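Local coordinates for protein DNA-3-methyladenine glycosidase II, putative (Deinococcus radiodurans, PDB 2YG9) that belongs to the HhH-GPD superfamily of base excision DNA repair proteins and has an all-alpha fold, of helices and loops without strands, at residues E142-E147 and L167-V172; A159-L164 and S175-L180; Q182-L187 and R209-N214. One frame throughout, in Å; residues are numbered along the deposited sequence.

Interaction 1: residues E142-E147 and L167-V172; sequences ELVIAE and LARPDV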
# COMPACT_ATOMS: atom_id res chain seq x y z
N GLU A 142 2.00 12.13 -4.93
CA GLU A 142 1.13 12.25 -6.10
C GLU A 142 1.78 11.96 -7.45
O GLU A 142 1.14 11.48 -8.38
CB GLU A 142 0.48 13.64 -6.09
CG GLU A 142 -0.63 13.72 -5.01
CD GLU A 142 -1.79 12.79 -5.31
OE1 GLU A 142 -2.31 12.80 -6.44
OE2 GLU A 142 -2.22 12.05 -4.42
N LEU A 143 3.06 12.29 -7.55
CA LEU A 143 3.82 12.00 -8.77
C LEU A 143 4.08 10.49 -8.91
O LEU A 143 3.99 9.95 -10.01
CB LEU A 143 5.14 12.75 -8.81
CG LEU A 143 5.18 14.29 -8.85
CD1 LEU A 143 6.62 14.74 -9.11
CD2 LEU A 143 4.25 14.99 -9.89
N VAL A 144 4.42 9.82 -7.80
CA VAL A 144 4.54 8.35 -7.80
C VAL A 144 3.19 7.71 -8.17
O VAL A 144 3.09 6.82 -9.03
CB VAL A 144 5.07 7.82 -6.45
CG1 VAL A 144 5.18 6.24 -6.44
CG2 VAL A 144 6.43 8.51 -6.11
N ILE A 145 2.14 8.18 -7.52
CA ILE A 145 0.78 7.71 -7.79
C ILE A 145 0.44 7.83 -9.26
O ILE A 145 0.03 6.84 -9.88
CB ILE A 145 -0.29 8.39 -6.87
CG1 ILE A 145 -0.06 7.92 -5.42
CG2 ILE A 145 -1.73 8.02 -7.36
CD1 ILE A 145 -0.71 8.78 -4.31
N ALA A 146 0.63 9.00 -9.85
CA ALA A 146 0.21 9.24 -11.22
C ALA A 146 0.94 8.29 -12.18
O ALA A 146 0.33 7.77 -13.13
CB ALA A 146 0.47 10.70 -11.61
N GLU A 147 2.22 8.03 -11.93
CA GLU A 147 2.95 7.13 -12.82
C GLU A 147 2.52 5.68 -12.69
O GLU A 147 2.49 4.95 -13.68
CB GLU A 147 4.46 7.26 -12.62
CG GLU A 147 5.05 8.57 -13.10
CD GLU A 147 4.59 9.00 -14.50
OE1 GLU A 147 4.85 8.26 -15.50
OE2 GLU A 147 3.96 10.10 -14.58
N LEU A 167 6.56 1.44 0.44
CA LEU A 167 7.47 2.56 0.56
C LEU A 167 7.42 3.15 1.97
O LEU A 167 8.25 3.99 2.29
CB LEU A 167 7.15 3.62 -0.50
CG LEU A 167 7.12 3.15 -1.96
CD1 LEU A 167 7.05 4.30 -2.94
CD2 LEU A 167 8.29 2.19 -2.26
N ALA A 168 6.48 2.68 2.81
CA ALA A 168 6.30 3.20 4.20
C ALA A 168 6.15 4.72 4.29
O ALA A 168 6.57 5.38 5.26
CB ALA A 168 7.41 2.69 5.12
N ARG A 169 5.48 5.30 3.31
CA ARG A 169 5.19 6.71 3.39
C ARG A 169 4.17 6.98 4.48
O ARG A 169 3.23 6.20 4.63
CB ARG A 169 4.72 7.22 2.07
CG ARG A 169 5.72 6.95 1.02
CD ARG A 169 5.89 8.09 0.18
NE ARG A 169 6.99 7.93 -0.78
CZ ARG A 169 7.18 8.76 -1.81
NH1 ARG A 169 6.30 9.73 -2.04
NH2 ARG A 169 8.20 8.59 -2.64
N PRO A 170 4.38 8.05 5.27
CA PRO A 170 3.58 8.29 6.49
C PRO A 170 2.24 9.02 6.37
O PRO A 170 1.49 9.10 7.36
CB PRO A 170 4.52 9.15 7.31
CG PRO A 170 5.16 10.02 6.27
CD PRO A 170 5.43 9.08 5.13
N ASP A 171 1.89 9.57 5.21
CA ASP A 171 0.79 10.48 5.16
C ASP A 171 -0.22 10.18 4.04
O ASP A 171 -0.62 11.06 3.26
CB ASP A 171 1.31 11.93 5.08
CG ASP A 171 0.23 12.93 5.40
OD1 ASP A 171 -0.70 12.59 6.17
OD2 ASP A 171 0.28 14.04 4.88
N VAL A 172 -0.64 8.91 4.00
CA VAL A 172 -1.51 8.42 2.95
C VAL A 172 -2.87 7.98 3.50
O VAL A 172 -2.93 7.03 4.27
CB VAL A 172 -0.91 7.19 2.25
CG1 VAL A 172 -1.87 6.72 1.08
CG2 VAL A 172 0.54 7.47 1.71
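Val144 makes a small, buried, mainly apolar contact with Leu167 and Arg169. It joins helix 141-149 to the loop that follows helix 156-166. These two helices follow each other in the chain and, with the short link between them, form the helix-hairpin-helix element of the family. Val144 is the residue of the first helix that does the touching. Its CG1 lies anti to the backbone N (chi1 179°) and its CG2 beside that N, which splits the two methyls between two partners. CG1 of Val144 comes within 4.4 Å of CD1 of Leu167, a loose methyl-to-methyl approach. CG2 of Val144 lies 3.9 Å from NH2 of Arg169 and meets the guanidinium at a slant. A bend at chi2 of Arg169 (-136°) brings the guanidinium alongside Val144. Ala168 has positive phi (52°) where the chain leaves helix 156-166, between the two contacting loop residues. Leu163 of that helix also packs on Val144. The charged end of Arg169 has its strongest partner in Asp141, which forms a salt bridge with NH1. The same nitrogen also donates to the backbone O of Gln139. Val144 gives the arginine only van der Waals contact. The buried charge is probably balanced by Asp141, while the valine methyl probably screens part of the guanidinium from solvent.

Interaction 2: residues A159-L164 and S175-L180; sequences AEMFLL and SGDLAL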
# COMPACT_ATOMS: atom_id res chain seq x y z
N ALA A 159 -1.85 1.94 -6.04
CA ALA A 159 -0.72 2.88 -5.95
C ALA A 159 -0.54 3.40 -4.53
O ALA A 159 0.56 3.40 -3.99
CB ALA A 159 -0.90 4.04 -6.95
N GLU A 160 -1.65 3.75 -3.89
CA GLU A 160 -1.67 4.28 -2.53
C GLU A 160 -1.33 3.25 -1.47
O GLU A 160 -0.64 3.56 -0.51
CB GLU A 160 -3.06 4.86 -2.24
CG GLU A 160 -3.35 6.14 -2.98
CD GLU A 160 -4.76 6.71 -2.74
OE1 GLU A 160 -5.73 5.92 -2.56
OE2 GLU A 160 -4.91 7.97 -2.75
N MET A 161 -1.79 2.02 -1.67
CA MET A 161 -1.44 0.93 -0.78
C MET A 161 0.08 0.64 -0.89
O MET A 161 0.73 0.26 0.08
CB MET A 161 -2.22 -0.33 -1.18
CG MET A 161 -3.71 -0.36 -0.82
SD MET A 161 -4.05 0.10 0.88
CE MET A 161 -4.47 1.82 0.72
N PHE A 162 0.59 0.77 -2.09
CA PHE A 162 2.03 0.58 -2.35
C PHE A 162 2.91 1.65 -1.64
O PHE A 162 3.93 1.35 -1.00
CB PHE A 162 2.26 0.56 -3.87
CG PHE A 162 3.70 0.44 -4.29
CD1 PHE A 162 4.37 -0.76 -4.18
CD2 PHE A 162 4.39 1.54 -4.75
CE1 PHE A 162 5.73 -0.85 -4.54
CE2 PHE A 162 5.72 1.45 -5.13
CZ PHE A 162 6.37 0.26 -5.05
N LEU A 163 2.51 2.89 -1.76
CA LEU A 163 3.14 3.96 -1.00
C LEU A 163 3.12 3.69 0.50
O LEU A 163 4.17 3.83 1.18
CB LEU A 163 2.44 5.30 -1.28
CG LEU A 163 2.98 6.19 -2.40
CD1 LEU A 163 3.05 5.46 -3.71
CD2 LEU A 163 2.08 7.41 -2.51
N LEU A 164 1.95 3.30 1.02
CA LEU A 164 1.78 3.12 2.45
C LEU A 164 2.54 1.90 2.97
O LEU A 164 3.35 2.00 3.90
CB LEU A 164 0.31 3.07 2.82
CG LEU A 164 -0.16 3.18 4.29
CD1 LEU A 164 -1.67 3.52 4.24
CD2 LEU A 164 0.09 1.90 5.14
N SER A 175 -8.88 7.33 -0.04
CA SER A 175 -10.29 7.67 0.00
C SER A 175 -11.14 6.68 -0.80
O SER A 175 -12.34 6.64 -0.63
CB SER A 175 -10.49 9.05 -0.53
OG SER A 175 -10.27 9.00 -1.94
N GLY A 176 -10.49 5.87 -1.62
CA GLY A 176 -11.13 4.73 -2.31
C GLY A 176 -11.06 3.38 -1.62
O GLY A 176 -11.52 2.40 -2.17
N ASP A 177 -10.51 3.31 -0.42
CA ASP A 177 -10.51 2.08 0.35
C ASP A 177 -11.84 2.04 1.08
O ASP A 177 -12.15 2.93 1.87
CB ASP A 177 -9.36 2.04 1.36
CG ASP A 177 -9.23 0.71 2.05
OD1 ASP A 177 -9.95 0.46 3.05
OD2 ASP A 177 -8.40 -0.11 1.61
N LEU A 178 -12.64 1.02 0.76
CA LEU A 178 -13.98 0.89 1.33
C LEU A 178 -13.94 0.74 2.82
O LEU A 178 -14.75 1.31 3.49
CB LEU A 178 -14.72 -0.31 0.69
CG LEU A 178 -16.18 -0.61 1.11
CD1 LEU A 178 -17.18 0.49 0.78
CD2 LEU A 178 -16.64 -1.94 0.48
N ALA A 179 -12.98 -0.01 3.37
CA ALA A 179 -12.94 -0.22 4.79
C ALA A 179 -12.56 1.06 5.55
O ALA A 179 -13.11 1.34 6.58
CB ALA A 179 -12.00 -1.40 5.14
N LEU A 180 -11.65 1.85 5.00
CA LEU A 180 -11.32 3.13 5.62
C LEU A 180 -12.56 4.05 5.60
O LEU A 180 -12.93 4.65 6.62
CB LEU A 180 -10.16 3.79 4.89
CG LEU A 180 -8.80 3.12 4.98
CD1 LEU A 180 -7.81 3.95 4.19
CD2 LEU A 180 -8.32 2.89 6.48
O HOH W 1 -8.20 6.43 -3.47
O HOH W 2 -7.05 9.14 -1.93
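Glu160 and Met161 of helix 156-166 face Gly176 and Asp177, with the CA atoms of Met161 and Asp177 9.2 Å apart. No direct hydrogen bond spans this gap, but two waters do. One water donates to OE1 of Glu160 at 2.7 Å and accepts from N of Gly176. The other donates to OE2 of Glu160 at 2.6 Å and accepts from N of Ser175. Glu160 extends straight at chi2 (178°), which carries its carboxylate out to both waters. Ser174 OG also bonds OE1, and Arg156 forms a salt bridge with OE2. Met161 SD lies 4.4 Å from OD2 of Asp177, a loose contact. Asp177 is the N-cap of helix 178-187. Its OD1 accepts from N of Leu180 at 2.9 Å through the anti lone pair, with an N-H...O angle of 155°. Trp212 NE1 also bonds OD1, and Trp157 NE1 bonds OD2, so neighbours on two other helices hold the carboxylate in place. The HhH-GPD motif is a helix-hairpin-helix, a Gly/Pro-rich loop and an aspartate, and Asp177 probably corresponds to that aspartate.

Interaction 3: residues Q182-L187 and R209-N214; sequences QGVERL and RYLWAN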
# COMPACT_ATOMS: atom_id res chain seq x y z
N GLN A 182 -15.74 3.27 5.37
CA GLN A 182 -16.80 2.70 6.25
C GLN A 182 -16.53 2.99 7.71
O GLN A 182 -17.46 3.32 8.46
CB GLN A 182 -16.96 1.19 6.05
CG GLN A 182 -17.71 0.85 4.73
CD GLN A 182 -17.75 -0.66 4.47
OE1 GLN A 182 -16.90 -1.44 4.97
NE2 GLN A 182 -18.72 -1.07 3.68
N GLY A 183 -15.23 2.95 8.06
CA GLY A 183 -14.73 3.31 9.37
C GLY A 183 -14.92 4.78 9.72
O GLY A 183 -15.29 5.10 10.85
N VAL A 184 -14.64 5.67 8.77
CA VAL A 184 -14.83 7.10 9.02
C VAL A 184 -16.32 7.42 9.12
O VAL A 184 -16.73 8.21 9.95
CB VAL A 184 -14.10 7.98 7.99
CG1 VAL A 184 -14.52 9.44 8.16
CG2 VAL A 184 -12.56 7.75 8.07
N GLU A 185 -17.13 6.79 8.27
CA GLU A 185 -18.58 6.94 8.31
C GLU A 185 -19.15 6.50 9.67
O GLU A 185 -20.00 7.17 10.23
CB GLU A 185 -19.22 6.18 7.13
CG GLU A 185 -20.57 5.52 7.37
CD GLU A 185 -21.15 4.84 6.10
OE1 GLU A 185 -20.76 3.67 5.73
OE2 GLU A 185 -22.01 5.51 5.48
N ARG A 186 -18.68 5.37 10.18
CA ARG A 186 -19.15 4.79 11.43
C ARG A 186 -18.74 5.62 12.67
O ARG A 186 -19.54 5.90 13.60
CB ARG A 186 -18.57 3.38 11.52
CG ARG A 186 -19.00 2.53 12.72
CD ARG A 186 -20.40 2.04 12.55
NE ARG A 186 -20.52 1.03 11.49
CZ ARG A 186 -21.66 0.39 11.20
NH1 ARG A 186 -22.74 0.66 11.90
NH2 ARG A 186 -21.70 -0.51 10.22
N LEU A 187 -17.48 6.03 12.66
CA LEU A 187 -16.89 6.69 13.81
C LEU A 187 -17.14 8.19 13.77
O LEU A 187 -17.21 8.83 14.81
CB LEU A 187 -15.38 6.30 13.89
CG LEU A 187 -15.04 4.84 14.16
CD1 LEU A 187 -13.51 4.59 14.29
CD2 LEU A 187 -15.74 4.35 15.43
N ARG A 209 -3.92 2.67 9.20
CA ARG A 209 -3.62 1.36 9.77
C ARG A 209 -4.40 1.08 11.07
O ARG A 209 -4.85 -0.06 11.30
CB ARG A 209 -2.11 1.22 9.98
CG ARG A 209 -1.34 1.15 8.66
CD ARG A 209 0.17 1.08 8.91
NE ARG A 209 0.52 -0.14 9.65
CZ ARG A 209 1.61 -0.31 10.41
NH1 ARG A 209 2.46 0.67 10.64
NH2 ARG A 209 1.80 -1.47 11.01
N TYR A 210 -4.61 2.12 11.87
CA TYR A 210 -5.46 1.97 13.06
C TYR A 210 -6.93 1.79 12.73
O TYR A 210 -7.61 1.05 13.41
CB TYR A 210 -5.24 3.13 14.07
CG TYR A 210 -4.10 2.88 15.03
CD1 TYR A 210 -4.19 1.87 16.00
CD2 TYR A 210 -2.93 3.59 14.93
CE1 TYR A 210 -3.11 1.61 16.87
CE2 TYR A 210 -1.85 3.33 15.79
CZ TYR A 210 -1.96 2.34 16.76
OH TYR A 210 -0.86 2.13 17.60
N LEU A 211 -7.44 2.45 11.69
CA LEU A 211 -8.80 2.13 11.23
C LEU A 211 -8.97 0.67 10.79
O LEU A 211 -9.99 0.00 11.12
CB LEU A 211 -9.24 3.09 10.11
CG LEU A 211 -9.55 4.55 10.49
CD1 LEU A 211 -9.96 5.30 9.24
CD2 LEU A 211 -10.63 4.62 11.58
N TRP A 212 -8.01 0.14 10.04
CA TRP A 212 -8.08 -1.26 9.63
C TRP A 212 -7.93 -2.16 10.87
O TRP A 212 -8.57 -3.23 10.97
CB TRP A 212 -6.98 -1.60 8.61
CG TRP A 212 -7.20 -1.03 7.22
CD1 TRP A 212 -8.35 -1.07 6.49
CD2 TRP A 212 -6.24 -0.34 6.40
NE1 TRP A 212 -8.16 -0.48 5.27
CE2 TRP A 212 -6.88 -0.02 5.19
CE3 TRP A 212 -4.89 -0.01 6.56
CZ2 TRP A 212 -6.22 0.66 4.14
CZ3 TRP A 212 -4.24 0.67 5.52
CH2 TRP A 212 -4.91 1.00 4.34
N ALA A 213 -7.09 -1.75 11.81
CA ALA A 213 -6.88 -2.56 13.01
C ALA A 213 -8.17 -2.59 13.84
O ALA A 213 -8.54 -3.61 14.40
CB ALA A 213 -5.70 -2.03 13.86
N ASN A 214 -8.88 -1.47 13.89
CA ASN A 214 -10.10 -1.39 14.66
C ASN A 214 -11.18 -2.24 14.03
O ASN A 214 -12.04 -2.82 14.72
CB ASN A 214 -10.53 0.08 14.82
CG ASN A 214 -11.65 0.26 15.80
OD1 ASN A 214 -12.78 0.65 15.45
ND2 ASN A 214 -11.37 -0.06 17.03
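Val184 and Leu187 pack on Leu211 where two helices of the all-helical HhH-GPD fold cross. Helix 178-187 starts at the N-cap aspartate, Asp177, and helix 204-219 is the last helix of the chain. The short segments cross steeply, with 77° between their directions and 10.3 Å between their axes. Such an angle confines the touching surface to a small patch. The contact is buried, and no hydrogen bond spans it.

Leu211 is the central side chain. Its CB points toward helix 178-187, and its two methyls divide the work. CD1 of Leu211 meets Val184 and CD2 meets Leu187. The two partners stand three residues apart, so they lie close together on one side of their helix. Leu187 and Leu211 run past each other in opposite directions, side by side. Leu187 and Asn214, one turn beyond Leu211, approach from opposite directions. Gly183 brings bare backbone to the same face, with its CA 4.8 Å from CD2 of Leu211. Its carbonyl O takes the helical bond from N of Leu187 at 3.0 Å.

Other side chains extend the packing. Leu187 also touches Val41 of helix 40-49, and Tyr210 lies against that same helix. Leu180 and Ala179 meet Trp212, so the crossing helices also touch nearer the start of helix 178-187.

The two apolar approaches are similar in length. CD1 of Leu187 lies 4.0 Å from CD2 of Leu211. With chi1 at 171°, CG2 of Val184 points opposite its own carbonyl carbon and reaches 3.8 Å from CD1 of Leu211.

Overall arrangement
Interactions 1 and 2 alternate along the chain, and interaction 3 follows both. The centres of interactions 1 and 2 are about 10 Å apart. They touch through helix 156-166 and the loop after it: Leu163 O probably bonds Arg169 N, and Phe162 O probably bonds Leu167 N. Interactions 2 and 3 share helix 178-187 and have centres about 13 Å apart. Trp212 connects them and also touches Met161. Interactions 1 and 3 do not touch. Their centres are about 21 Å apart and their nearest atoms about 6 Å. Together the contacts lead from the helix-hairpin-helix, past the capping aspartate, to the last helix of the chain.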